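Local coordinates for protein SrtE1 (Streptomyces coelicolor, PDB 5CUW) that cleaves surface proteins at a Leu-Ala-x-Thr-Gly or Leu-Pro-x-Thr-Gly sorting signal and attaches them to the cell wall as a class E sortase, at residues Y104-L108 and R172-W176. Sequence-based numbering, arbitrary orientation. Where two conformers were deposited one is given.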
loop_
_atom_site.group_PDB
_atom_site.type_symbol
_atom_site.label_atom_id
_atom_site.label_comp_id
_atom_site.label_asym_id
_atom_site.label_seq_id
_atom_site.Cartn_x
_atom_site.Cartn_y
_atom_site.Cartn_z
ATOM N N TYR A 104 2.411 -9.973 7.092
ATOM C CA TYR A 104 3.034 -9.449 8.316
ATOM C C TYR A 104 3.181 -7.920 8.353
ATOM O O TYR A 104 4.109 -7.404 8.980
ATOM C CB TYR A 104 4.401 -10.089 8.518
ATOM C CG TYR A 104 4.333 -11.589 8.713
ATOM C CD1 TYR A 104 3.866 -12.136 9.904
ATOM C CD2 TYR A 104 4.719 -12.454 7.700
ATOM C CE1 TYR A 104 3.803 -13.514 10.083
ATOM C CE2 TYR A 104 4.657 -13.828 7.864
ATOM C CZ TYR A 104 4.199 -14.350 9.054
ATOM O OH TYR A 104 4.141 -15.712 9.200
ATOM N N ILE A 105 2.283 -7.189 7.700
ATOM C CA ILE A 105 2.409 -5.732 7.734
ATOM C C ILE A 105 2.136 -5.195 9.142
ATOM O O ILE A 105 2.479 -4.061 9.441
ATOM C CB ILE A 105 1.486 -5.008 6.701
ATOM C CG1 ILE A 105 -0.004 -5.217 6.997
ATOM C CG2 ILE A 105 1.844 -5.441 5.270
ATOM C CD1 ILE A 105 -0.945 -4.312 6.115
ATOM N N ASN A 106 1.575 -6.021 10.027
ATOM C CA ASN A 106 1.401 -5.592 11.408
ATOM C C ASN A 106 2.703 -5.665 12.195
ATOM O O ASN A 106 2.724 -5.334 13.372
ATOM C CB ASN A 106 0.322 -6.418 12.113
ATOM C CG ASN A 106 0.642 -7.898 12.151
ATOM O OD1 ASN A 106 1.375 -8.417 11.308
ATOM N ND2 ASN A 106 0.076 -8.592 13.127
ATOM N N LYS A 107 3.788 -6.083 11.544
ATOM C CA LYS A 107 5.090 -6.108 12.213
ATOM C C LYS A 107 5.911 -4.865 11.866
ATOM O O LYS A 107 7.016 -4.663 12.373
ATOM C CB LYS A 107 5.857 -7.374 11.854
ATOM C CG LYS A 107 5.223 -8.641 12.401
ATOM C CD LYS A 107 5.000 -8.533 13.905
ATOM C CE LYS A 107 4.402 -9.812 14.488
ATOM N NZ LYS A 107 3.905 -9.618 15.887
ATOM N N LEU A 108 5.358 -4.023 11.006
ATOM C CA LEU A 108 5.978 -2.740 10.703
ATOM C C LEU A 108 5.924 -1.797 11.906
ATOM O O LEU A 108 4.919 -1.736 12.605
ATOM C CB LEU A 108 5.290 -2.099 9.508
ATOM C CG LEU A 108 5.554 -2.875 8.220
ATOM C CD1 LEU A 108 4.863 -2.232 7.030
ATOM C CD2 LEU A 108 7.056 -2.983 8.001
ATOM N N ARG A 172 -10.685 -5.761 8.506
ATOM C CA ARG A 172 -9.537 -5.311 7.740
ATOM C C ARG A 172 -8.475 -4.699 8.648
ATOM O O ARG A 172 -8.795 -4.146 9.693
ATOM C CB ARG A 172 -9.955 -4.292 6.692
ATOM C CG ARG A 172 -11.014 -4.783 5.735
ATOM C CD ARG A 172 -10.466 -5.853 4.804
ATOM N NE ARG A 172 -11.482 -6.275 3.846
ATOM C CZ ARG A 172 -12.277 -7.323 4.019
ATOM N NH1 ARG A 172 -12.169 -8.073 5.108
ATOM N NH2 ARG A 172 -13.176 -7.626 3.097
ATOM N N MET A 173 -7.216 -4.810 8.228
ATOM C CA MET A 173 -6.088 -4.195 8.923
ATOM C C MET A 173 -5.467 -3.154 8.007
ATOM O O MET A 173 -5.211 -3.437 6.832
ATOM C CB MET A 173 -5.051 -5.261 9.317
ATOM C CG MET A 173 -3.666 -4.705 9.616
ATOM S SD MET A 173 -2.570 -5.967 10.324
ATOM C CE MET A 173 -2.530 -7.181 9.008
ATOM N N ILE A 174 -5.220 -1.963 8.530
ATOM C CA ILE A 174 -4.719 -0.847 7.728
ATOM C C ILE A 174 -3.374 -0.332 8.256
ATOM O O ILE A 174 -3.227 -0.074 9.447
ATOM C CB ILE A 174 -5.726 0.324 7.724
ATOM C CG1 ILE A 174 -7.164 -0.193 7.606
ATOM C CG2 ILE A 174 -5.385 1.341 6.644
ATOM C CD1 ILE A 174 -7.460 -0.934 6.335
ATOM N N VAL A 175 -2.401 -0.175 7.370
ATOM C CA VAL A 175 -1.123 0.430 7.734
ATOM C C VAL A 175 -0.878 1.664 6.848
ATOM O O VAL A 175 -1.046 1.578 5.638
ATOM C CB VAL A 175 0.021 -0.586 7.580
ATOM C CG1 VAL A 175 1.371 0.076 7.757
ATOM C CG2 VAL A 175 -0.170 -1.733 8.556
ATOM N N TRP A 176 -0.524 2.802 7.455
ATOM C CA TRP A 176 -0.241 4.051 6.720
ATOM C C TRP A 176 1.225 4.483 6.818
ATOM O O TRP A 176 1.873 4.305 7.859
ATOM C CB TRP A 176 -1.096 5.219 7.244
ATOM C CG TRP A 176 -2.595 5.094 7.089
ATOM C CD1 TRP A 176 -3.329 5.327 5.942
ATOM C CD2 TRP A 176 -3.552 4.788 8.117
ATOM N NE1 TRP A 176 -4.667 5.147 6.198
ATOM C CE2 TRP A 176 -4.834 4.818 7.519
ATOM C CE3 TRP A 176 -3.451 4.478 9.478
ATOM C CZ2 TRP A 176 -5.999 4.552 8.235
ATOM C CZ3 TRP A 176 -4.611 4.211 10.188
ATOM C CH2 TRP A 176 -5.868 4.252 9.566
#
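Ile105 and Val175 mark where the short 3-10 turn within 104-108 comes nearest to strand 171-184, their CA atoms 7.1 Å apart. Ile105 carries most of the meeting. Its CD1 lies 3.6 Å from Val175 CG2, and its CG1, set between the backbone N and the carbonyl carbon (chi1 64°), is 3.8 Å from Met173 CE; the isoleucine lies alongside Met173 and Val175, each running opposite to it. In the Met173 conformer described here, one of two, CG anti to the backbone N (chi1 161°) sends SD to 3.4 Å from Asn106 CB, crossing that side chain at about a right angle, and the bend at chi3 turns CE to Ile105. Leu108 adds a looser touch, CD1 to Val175 CG1 at 4.2 Å, and both residues also rest on Met127 of strand 121-134. An alanine in place of Ile105 would lack CG1 and CD1, and is likely to leave Met173 CE and Val175 CG2 without their partner across this contact. In the sortase beta-barrel this illustrates how a connecting loop covers one side of a strand: 172-176 turns Met173 and Val175 to the loop, while Arg172, probably catalytic, touches the likely nucleophile Cys163. The interface is almost wholly apolar, so fit of shape, chiefly Ile105 against Val175, rather than polar bonding joins loop to strand.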